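Local coordinates for protein Lpg2148(MvcA) (Legionella pneumophila subsp. pneumophila str. Philadelphia 1, PDB 6K11) that probably acts as a deamidase-related effector that removes ubiquitin from the host conjugating enzyme UBE2N and so regulates its activity, at residues L288-A302 against F314-V327. Residues are numbered along the deposited sequence; the frame is centred on the assembly and turned at random.
Sequences LGKTTNTKERSDIYA and FCAHLNEKRQPLRV
R297 of helix 294-305 reaches across K321-L325, the run of chain that leads into strand 325-333, and each part of its side chain finds something different. CB lies near K321 O; R297 CG packs on L325 CD1 at 3.7 Å; R297 CD comes equally close, 3.3 Å, to the carbonyl oxygens of K321 and Q323. The chain starts straight and then bends at chi3 (-71°), which lays the guanidinium along the loop. There NE approaches Q323 O at an angle too poor for a hydrogen bond, this oxygen and P324 covering one face of the group. R297 NH1 donates to K321 O (2.9 Å, 164° at the hydrogen), the acceptor lying in the guanidinium plane. R297 NH2 turns back to T291 O (3.0 Å), tying the turn before the helix to the same group.

At the next residue, S298 OG, placed beside its own backbone N, accepts from K321 N at 2.9 Å and donates to T294 O. K321 is thus gripped at both its N and its O by successive helix residues. Its side chain, bent at chi2 and chi3, lays K321 CE over one face of the Y301 ring, 3.9 Å from the centroid, a CH-pi contact; K321 NZ stands 4.9 Å from the same centroid, an off-centre cation-pi contact. F314 CE2 meets that ring at its edge, and C315 SG comes obliquely to Y301 CD1 at 3.6 Å.

I300 leans on V287, a contact between helices 294-305 and 278-288. Beyond the ring, Y301 OH is hydrogen-bonded to Y255 and to S231 of strand 228-238, and backbone bonds join R326 to D127 of strand 120-129; these bonds fasten helix 294-305 and its return loop to the antiparallel sheet in which 325-333 pairs with 120-129.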
ATOM      1  N   LEU A 288      17.343  -2.213  -4.052  1.00 42.38           N
ATOM      2  CA  LEU A 288      16.185  -1.332  -4.184  1.00 42.24           C
ATOM      3  C   LEU A 288      16.165  -0.280  -3.083  1.00 43.46           C
ATOM      4  O   LEU A 288      15.776   0.870  -3.319  1.00 40.54           O
ATOM      5  CB  LEU A 288      14.896  -2.156  -4.161  1.00 42.85           C
ATOM      6  CG  LEU A 288      13.598  -1.418  -4.485  1.00 43.10           C
ATOM      7  CD1 LEU A 288      13.576  -0.974  -5.939  1.00 36.88           C
ATOM      8  CD2 LEU A 288      12.407  -2.323  -4.165  1.00 41.00           C
ATOM      9  N   GLY A 289      16.586  -0.650  -1.879  1.00 41.02           N
ATOM     10  CA  GLY A 289      16.535   0.270  -0.764  1.00 47.16           C
ATOM     11  C   GLY A 289      17.815   1.031  -0.519  1.00 48.65           C
ATOM     12  O   GLY A 289      17.957   1.673   0.526  1.00 57.01           O
ATOM     13  N   LYS A 290      18.751   0.985  -1.460  1.00 49.75           N
ATOM     14  CA  LYS A 290      20.086   1.528  -1.261  1.00 51.19           C
ATOM     15  C   LYS A 290      20.500   2.378  -2.458  1.00 49.53           C
ATOM     16  O   LYS A 290      21.200   3.385  -2.297  1.00 45.46           O
ATOM     17  CB  LYS A 290      21.069   0.373  -1.014  1.00 52.84           C
ATOM     18  CG  LYS A 290      22.535   0.663  -1.249  1.00 50.55           C
ATOM     19  CD  LYS A 290      23.296  -0.642  -1.468  1.00 60.22           C
ATOM     20  CE  LYS A 290      23.320  -1.033  -2.955  1.00 55.49           C
ATOM     21  NZ  LYS A 290      24.310  -2.118  -3.280  1.00 55.47           N
ATOM     22  N   THR A 291      20.047   2.013  -3.660  1.00 46.16           N
ATOM     23  CA  THR A 291      20.473   2.730  -4.856  1.00 42.94           C
ATOM     24  C   THR A 291      20.020   4.189  -4.823  1.00 45.88           C
ATOM     25  O   THR A 291      18.992   4.539  -4.236  1.00 42.04           O
ATOM     26  CB  THR A 291      19.929   2.059  -6.120  1.00 47.74           C
ATOM     27  OG1 THR A 291      20.454   2.721  -7.280  1.00 45.42           O
ATOM     28  CG2 THR A 291      18.397   2.132  -6.159  1.00 44.05           C
ATOM     29  N   THR A 292      20.814   5.046  -5.469  1.00 44.40           N
ATOM     30  CA  THR A 292      20.442   6.423  -5.755  1.00 45.84           C
ATOM     31  C   THR A 292      20.086   6.622  -7.220  1.00 45.70           C
ATOM     32  O   THR A 292      19.777   7.750  -7.624  1.00 46.40           O
ATOM     33  CB  THR A 292      21.590   7.376  -5.383  1.00 47.00           C
ATOM     34  OG1 THR A 292      22.706   7.123  -6.244  1.00 48.68           O
ATOM     35  CG2 THR A 292      22.019   7.158  -3.960  1.00 47.25           C
ATOM     36  N   ASN A 293      20.134   5.562  -8.027  1.00 43.31           N
ATOM     37  CA  ASN A 293      19.964   5.661  -9.468  1.00 42.09           C
ATOM     38  C   ASN A 293      18.504   5.400  -9.820  1.00 42.65           C
ATOM     39  O   ASN A 293      17.971   4.333  -9.510  1.00 40.19           O
ATOM     40  CB  ASN A 293      20.880   4.664 -10.182  1.00 43.38           C
ATOM     41  CG  ASN A 293      20.892   4.854 -11.685  1.00 46.76           C
ATOM     42  OD1 ASN A 293      20.214   4.133 -12.426  1.00 43.43           O
ATOM     43  ND2 ASN A 293      21.681   5.820 -12.152  1.00 51.04           N
ATOM     44  N   THR A 294      17.865   6.376 -10.466  1.00 42.97           N
ATOM     45  CA  THR A 294      16.466   6.213 -10.849  1.00 41.14           C
ATOM     46  C   THR A 294      16.270   4.999 -11.748  1.00 42.78           C
ATOM     47  O   THR A 294      15.361   4.193 -11.528  1.00 38.89           O
ATOM     48  CB  THR A 294      15.966   7.479 -11.537  1.00 40.70           C
ATOM     49  OG1 THR A 294      15.963   8.546 -10.587  1.00 43.24           O
ATOM     50  CG2 THR A 294      14.552   7.272 -12.072  1.00 43.86           C
ATOM     51  N   LYS A 295      17.116   4.847 -12.769  1.00 42.65           N
ATOM     52  CA  LYS A 295      16.947   3.732 -13.701  1.00 45.01           C
ATOM     53  C   LYS A 295      17.045   2.380 -12.992  1.00 39.78           C
ATOM     54  O   LYS A 295      16.226   1.481 -13.231  1.00 38.83           O
ATOM     55  CB  LYS A 295      17.976   3.838 -14.828  1.00 45.70           C
ATOM     56  CG  LYS A 295      17.910   2.695 -15.837  1.00 47.88           C
ATOM     57  CD  LYS A 295      16.539   2.590 -16.486  1.00 49.39           C
ATOM     58  CE  LYS A 295      16.589   1.684 -17.705  1.00 54.08           C
ATOM     59  NZ  LYS A 295      15.258   1.082 -17.992  1.00 55.12           N
ATOM     60  N   GLU A 296      18.042   2.215 -12.114  1.00 38.61           N
ATOM     61  CA  GLU A 296      18.222   0.940 -11.422  1.00 37.43           C
ATOM     62  C   GLU A 296      17.069   0.659 -10.461  1.00 40.50           C
ATOM     63  O   GLU A 296      16.583  -0.479 -10.374  1.00 36.95           O
ATOM     64  CB  GLU A 296      19.552   0.944 -10.669  1.00 40.28           C
ATOM     65  CG  GLU A 296      19.876  -0.348  -9.909  1.00 45.49           C
ATOM     66  CD  GLU A 296      21.189  -0.246  -9.136  1.00 46.91           C
ATOM     67  OE1 GLU A 296      21.526   0.868  -8.679  1.00 49.61           O
ATOM     68  OE2 GLU A 296      21.891  -1.270  -8.994  1.00 53.23           O
ATOM     69  N   ARG A 297      16.637   1.683  -9.717  1.00 36.97           N
ATOM     70  CA  ARG A 297      15.498   1.540  -8.812  1.00 36.60           C
ATOM     71  C   ARG A 297      14.236   1.155  -9.576  1.00 36.76           C
ATOM     72  O   ARG A 297      13.514   0.227  -9.186  1.00 34.73           O
ATOM     73  CB  ARG A 297      15.290   2.855  -8.061  1.00 38.34           C
ATOM     74  CG  ARG A 297      14.361   2.779  -6.885  1.00 38.40           C
ATOM     75  CD  ARG A 297      14.081   4.185  -6.328  1.00 38.88           C
ATOM     76  NE  ARG A 297      15.240   4.759  -5.643  1.00 39.84           N
ATOM     77  CZ  ARG A 297      15.818   5.919  -5.962  1.00 42.77           C
ATOM     78  NH1 ARG A 297      15.352   6.664  -6.965  1.00 37.00           N
ATOM     79  NH2 ARG A 297      16.867   6.341  -5.263  1.00 39.68           N
ATOM     80  N   SER A 298      13.963   1.865 -10.677  1.00 35.20           N
ATOM     81  CA  SER A 298      12.778   1.602 -11.487  1.00 38.22           C
ATOM     82  C   SER A 298      12.789   0.185 -12.051  1.00 38.84           C
ATOM     83  O   SER A 298      11.762  -0.507 -12.028  1.00 35.45           O
ATOM     84  CB  SER A 298      12.695   2.634 -12.615  1.00 37.84           C
ATOM     85  OG  SER A 298      12.573   3.950 -12.084  1.00 39.11           O
ATOM     86  N   ASP A 299      13.947  -0.256 -12.562  1.00 37.21           N
ATOM     87  CA  ASP A 299      14.076  -1.578 -13.171  1.00 35.02           C
ATOM     88  C   ASP A 299      13.790  -2.694 -12.171  1.00 37.06           C
ATOM     89  O   ASP A 299      13.128  -3.684 -12.513  1.00 34.83           O
ATOM     90  CB  ASP A 299      15.484  -1.756 -13.744  1.00 40.73           C
ATOM     91  CG  ASP A 299      15.685  -1.044 -15.083  1.00 43.77           C
ATOM     92  OD1 ASP A 299      14.700  -0.533 -15.676  1.00 41.53           O
ATOM     93  OD2 ASP A 299      16.851  -1.003 -15.533  1.00 42.02           O
ATOM     94  N   ILE A 300      14.309  -2.576 -10.941  1.00 33.42           N
ATOM     95  CA  ILE A 300      14.099  -3.631  -9.954  1.00 34.74           C
ATOM     96  C   ILE A 300      12.652  -3.636  -9.478  1.00 34.64           C
ATOM     97  O   ILE A 300      12.030  -4.704  -9.321  1.00 31.50           O
ATOM     98  CB  ILE A 300      15.066  -3.460  -8.772  1.00 37.44           C
ATOM     99  CG1 ILE A 300      16.516  -3.598  -9.243  1.00 40.51           C
ATOM    100  CG2 ILE A 300      14.750  -4.497  -7.674  1.00 36.58           C
ATOM    101  CD1 ILE A 300      17.495  -3.555  -8.089  1.00 43.87           C
ATOM    102  N   TYR A 301      12.114  -2.447  -9.204  1.00 32.70           N
ATOM    103  CA  TYR A 301      10.717  -2.304  -8.809  1.00 35.30           C
ATOM    104  C   TYR A 301       9.785  -2.924  -9.851  1.00 33.03           C
ATOM    105  O   TYR A 301       8.896  -3.712  -9.514  1.00 30.06           O
ATOM    106  CB  TYR A 301      10.412  -0.823  -8.606  1.00 33.70           C
ATOM    107  CG  TYR A 301       9.166  -0.519  -7.780  1.00 35.88           C
ATOM    108  CD1 TYR A 301       7.903  -0.523  -8.364  1.00 31.66           C
ATOM    109  CD2 TYR A 301       9.264  -0.188  -6.424  1.00 34.13           C
ATOM    110  CE1 TYR A 301       6.760  -0.231  -7.610  1.00 31.42           C
ATOM    111  CE2 TYR A 301       8.128   0.114  -5.673  1.00 37.75           C
ATOM    112  CZ  TYR A 301       6.886   0.095  -6.274  1.00 35.20           C
ATOM    113  OH  TYR A 301       5.763   0.387  -5.528  1.00 34.60           O
ATOM    114  N   ALA A 302      10.010  -2.614 -11.128  1.00 28.72           N
ATOM    115  CA  ALA A 302       9.177  -3.169 -12.192  1.00 29.37           C
ATOM    116  C   ALA A 302       9.367  -4.680 -12.315  1.00 35.17           C
ATOM    117  O   ALA A 302       8.388  -5.428 -12.452  1.00 33.22           O
ATOM    118  CB  ALA A 302       9.490  -2.468 -13.515  1.00 31.40           C
ATOM    119  N   PHE A 314       6.047  -0.533 -16.461  1.00 33.52           N
ATOM    120  CA  PHE A 314       5.509  -0.297 -15.120  1.00 35.49           C
ATOM    121  C   PHE A 314       6.132   0.931 -14.467  1.00 37.42           C
ATOM    122  O   PHE A 314       5.433   1.741 -13.848  1.00 37.48           O
ATOM    123  CB  PHE A 314       5.757  -1.543 -14.264  1.00 33.48           C
ATOM    124  CG  PHE A 314       4.925  -1.622 -13.015  1.00 34.60           C
ATOM    125  CD1 PHE A 314       3.538  -1.655 -13.081  1.00 33.94           C
ATOM    126  CD2 PHE A 314       5.535  -1.699 -11.770  1.00 33.81           C
ATOM    127  CE1 PHE A 314       2.770  -1.746 -11.919  1.00 34.80           C
ATOM    128  CE2 PHE A 314       4.770  -1.794 -10.598  1.00 34.46           C
ATOM    129  CZ  PHE A 314       3.387  -1.813 -10.681  1.00 32.87           C
ATOM    130  N   CYS A 315       7.446   1.081 -14.593  1.00 37.67           N
ATOM    131  CA  CYS A 315       8.171   2.201 -14.009  1.00 39.53           C
ATOM    132  C   CYS A 315       8.853   3.049 -15.081  1.00 43.01           C
ATOM    133  O   CYS A 315       9.897   3.659 -14.824  1.00 41.00           O
ATOM    134  CB  CYS A 315       9.190   1.703 -12.994  1.00 35.05           C
ATOM    135  SG  CYS A 315       8.432   0.809 -11.643  1.00 37.09           S
ATOM    136  N   ALA A 316       8.275   3.095 -16.283  1.00 38.10           N
ATOM    137  CA  ALA A 316       8.836   3.882 -17.373  1.00 43.92           C
ATOM    138  C   ALA A 316       8.310   5.313 -17.322  1.00 44.86           C
ATOM    139  O   ALA A 316       7.169   5.554 -16.914  1.00 44.10           O
ATOM    140  CB  ALA A 316       8.502   3.252 -18.726  1.00 43.39           C
ATOM    141  N   HIS A 317       9.159   6.258 -17.738  1.00 49.11           N
ATOM    142  CA  HIS A 317       8.811   7.666 -17.926  1.00 50.26           C
ATOM    143  C   HIS A 317       8.131   8.295 -16.712  1.00 47.91           C
ATOM    144  O   HIS A 317       8.736   8.364 -15.638  1.00 52.03           O
ATOM    145  CB  HIS A 317       7.958   7.802 -19.188  1.00 54.75           C
ATOM    146  CG  HIS A 317       8.623   7.229 -20.405  1.00 60.96           C
ATOM    147  ND1 HIS A 317       9.965   7.416 -20.674  1.00 61.86           N
ATOM    148  CD2 HIS A 317       8.148   6.443 -21.401  1.00 60.06           C
ATOM    149  CE1 HIS A 317      10.281   6.784 -21.790  1.00 63.10           C
ATOM    150  NE2 HIS A 317       9.196   6.188 -22.253  1.00 63.92           N
ATOM    151  N   LEU A 318       6.887   8.760 -16.872  1.00 48.16           N
ATOM    152  CA  LEU A 318       6.162   9.402 -15.775  1.00 52.95           C
ATOM    153  C   LEU A 318       6.090   8.538 -14.525  1.00 50.99           C
ATOM    154  O   LEU A 318       5.885   9.066 -13.428  1.00 52.26           O
ATOM    155  CB  LEU A 318       4.736   9.756 -16.212  1.00 56.48           C
ATOM    156  CG  LEU A 318       4.576  10.821 -17.300  1.00 61.70           C
ATOM    157  CD1 LEU A 318       3.140  11.327 -17.349  1.00 62.25           C
ATOM    158  CD2 LEU A 318       5.544  11.976 -17.080  1.00 62.82           C
ATOM    159  N   ASN A 319       6.245   7.223 -14.661  1.00 48.07           N
ATOM    160  CA  ASN A 319       6.120   6.302 -13.543  1.00 43.21           C
ATOM    161  C   ASN A 319       7.469   5.849 -12.999  1.00 43.55           C
ATOM    162  O   ASN A 319       7.524   4.871 -12.246  1.00 35.62           O
ATOM    163  CB  ASN A 319       5.270   5.101 -13.961  1.00 46.48           C
ATOM    164  CG  ASN A 319       3.890   5.519 -14.423  1.00 49.52           C
ATOM    165  OD1 ASN A 319       3.135   6.115 -13.659  1.00 57.10           O
ATOM    166  ND2 ASN A 319       3.564   5.234 -15.680  1.00 51.80           N
ATOM    167  N   GLU A 320       8.550   6.550 -13.352  1.00 41.09           N
ATOM    168  CA  GLU A 320       9.867   6.244 -12.811  1.00 40.34           C
ATOM    169  C   GLU A 320       9.858   6.363 -11.294  1.00 42.10           C
ATOM    170  O   GLU A 320       9.114   7.160 -10.718  1.00 39.60           O
ATOM    171  CB  GLU A 320      10.921   7.198 -13.387  1.00 43.32           C
ATOM    172  CG  GLU A 320      11.428   6.817 -14.768  1.00 46.18           C
ATOM    173  CD  GLU A 320      12.324   7.895 -15.392  1.00 51.44           C
ATOM    174  OE1 GLU A 320      12.405   9.023 -14.842  1.00 46.02           O
ATOM    175  OE2 GLU A 320      12.939   7.608 -16.441  1.00 43.90           O
ATOM    176  N   LYS A 321      10.692   5.554 -10.643  1.00 40.40           N
ATOM    177  CA  LYS A 321      10.843   5.607  -9.189  1.00 41.55           C
ATOM    178  C   LYS A 321      11.989   6.566  -8.900  1.00 39.91           C
ATOM    179  O   LYS A 321      13.158   6.175  -8.848  1.00 39.37           O
ATOM    180  CB  LYS A 321      11.106   4.220  -8.613  1.00 36.94           C
ATOM    181  CG  LYS A 321       9.953   3.230  -8.780  1.00 40.19           C
ATOM    182  CD  LYS A 321       8.657   3.703  -8.102  1.00 43.10           C
ATOM    183  CE  LYS A 321       7.438   3.204  -8.871  1.00 44.09           C
ATOM    184  NZ  LYS A 321       6.253   4.087  -8.705  1.00 50.42           N
ATOM    185  N   ARG A 322      11.648   7.838  -8.717  1.00 41.40           N
ATOM    186  CA  ARG A 322      12.631   8.904  -8.555  1.00 43.09           C
ATOM    187  C   ARG A 322      12.925   9.238  -7.104  1.00 43.97           C
ATOM    188  O   ARG A 322      13.800  10.072  -6.842  1.00 41.73           O
ATOM    189  CB  ARG A 322      12.160  10.157  -9.281  1.00 45.76           C
ATOM    190  CG  ARG A 322      12.086   9.968 -10.772  1.00 43.66           C
ATOM    191  CD  ARG A 322      11.637  11.238 -11.473  1.00 51.38           C
ATOM    192  NE  ARG A 322      11.570  11.037 -12.915  1.00 57.90           N
ATOM    193  CZ  ARG A 322      10.536  11.393 -13.671  1.00 59.50           C
ATOM    194  NH1 ARG A 322       9.479  11.975 -13.123  1.00 60.82           N
ATOM    195  NH2 ARG A 322      10.565  11.174 -14.979  1.00 59.50           N
ATOM    196  N   GLN A 323      12.230   8.619  -6.162  1.00 38.35           N
ATOM    197  CA  GLN A 323      12.465   8.927  -4.762  1.00 41.06           C
ATOM    198  C   GLN A 323      13.120   7.754  -4.044  1.00 40.84           C
ATOM    199  O   GLN A 323      12.894   6.591  -4.405  1.00 38.92           O
ATOM    200  CB  GLN A 323      11.156   9.278  -4.042  1.00 42.49           C
ATOM    201  CG  GLN A 323      10.368  10.420  -4.681  1.00 43.88           C
ATOM    202  CD  GLN A 323       9.033  10.623  -3.986  1.00 45.82           C
ATOM    203  OE1 GLN A 323       8.286   9.668  -3.758  1.00 44.37           O
ATOM    204  NE2 GLN A 323       8.732  11.871  -3.628  1.00 40.29           N
ATOM    205  N   PRO A 324      13.927   8.029  -3.017  1.00 38.24           N
ATOM    206  CA  PRO A 324      14.504   6.943  -2.218  1.00 36.21           C
ATOM    207  C   PRO A 324      13.428   6.010  -1.690  1.00 41.34           C
ATOM    208  O   PRO A 324      12.324   6.439  -1.346  1.00 37.85           O
ATOM    209  CB  PRO A 324      15.203   7.684  -1.067  1.00 41.29           C
ATOM    210  CG  PRO A 324      15.502   9.048  -1.619  1.00 40.12           C
ATOM    211  CD  PRO A 324      14.369   9.361  -2.553  1.00 41.94           C
ATOM    212  N   LEU A 325      13.766   4.723  -1.633  1.00 37.48           N
ATOM    213  CA  LEU A 325      12.901   3.691  -1.086  1.00 37.24           C
ATOM    214  C   LEU A 325      13.640   2.964   0.024  1.00 42.21           C
ATOM    215  O   LEU A 325      14.875   2.929   0.057  1.00 40.38           O
ATOM    216  CB  LEU A 325      12.475   2.669  -2.160  1.00 38.20           C
ATOM    217  CG  LEU A 325      11.829   3.187  -3.445  1.00 38.76           C
ATOM    218  CD1 LEU A 325      11.692   2.046  -4.475  1.00 39.79           C
ATOM    219  CD2 LEU A 325      10.482   3.810  -3.143  1.00 36.03           C
ATOM    220  N   ARG A 326      12.869   2.366   0.930  1.00 39.19           N
ATOM    221  CA  ARG A 326      13.421   1.515   1.968  1.00 36.86           C
ATOM    222  C   ARG A 326      12.527   0.298   2.127  1.00 37.14           C
ATOM    223  O   ARG A 326      11.319   0.360   1.884  1.00 36.89           O
ATOM    224  CB  ARG A 326      13.556   2.247   3.311  1.00 41.02           C
ATOM    225  CG  ARG A 326      12.255   2.646   3.931  1.00 43.60           C
ATOM    226  CD  ARG A 326      12.478   3.117   5.356  1.00 45.80           C
ATOM    227  NE  ARG A 326      11.217   3.417   6.017  1.00 42.48           N
ATOM    228  CZ  ARG A 326      11.088   4.267   7.028  1.00 46.25           C
ATOM    229  NH1 ARG A 326      12.154   4.899   7.508  1.00 44.56           N
ATOM    230  NH2 ARG A 326       9.894   4.475   7.559  1.00 44.67           N
ATOM    231  N   VAL A 327      13.138  -0.806   2.542  1.00 37.69           N
ATOM    232  CA  VAL A 327      12.472  -2.096   2.665  1.00 37.82           C
ATOM    233  C   VAL A 327      12.503  -2.502   4.131  1.00 40.11           C
ATOM    234  O   VAL A 327      13.566  -2.473   4.761  1.00 40.17           O
ATOM    235  CB  VAL A 327      13.154  -3.170   1.796  1.00 35.63           C
ATOM    236  CG1 VAL A 327      12.355  -4.465   1.816  1.00 39.97           C
ATOM    237  CG2 VAL A 327      13.363  -2.665   0.363  1.00 39.86           C
TER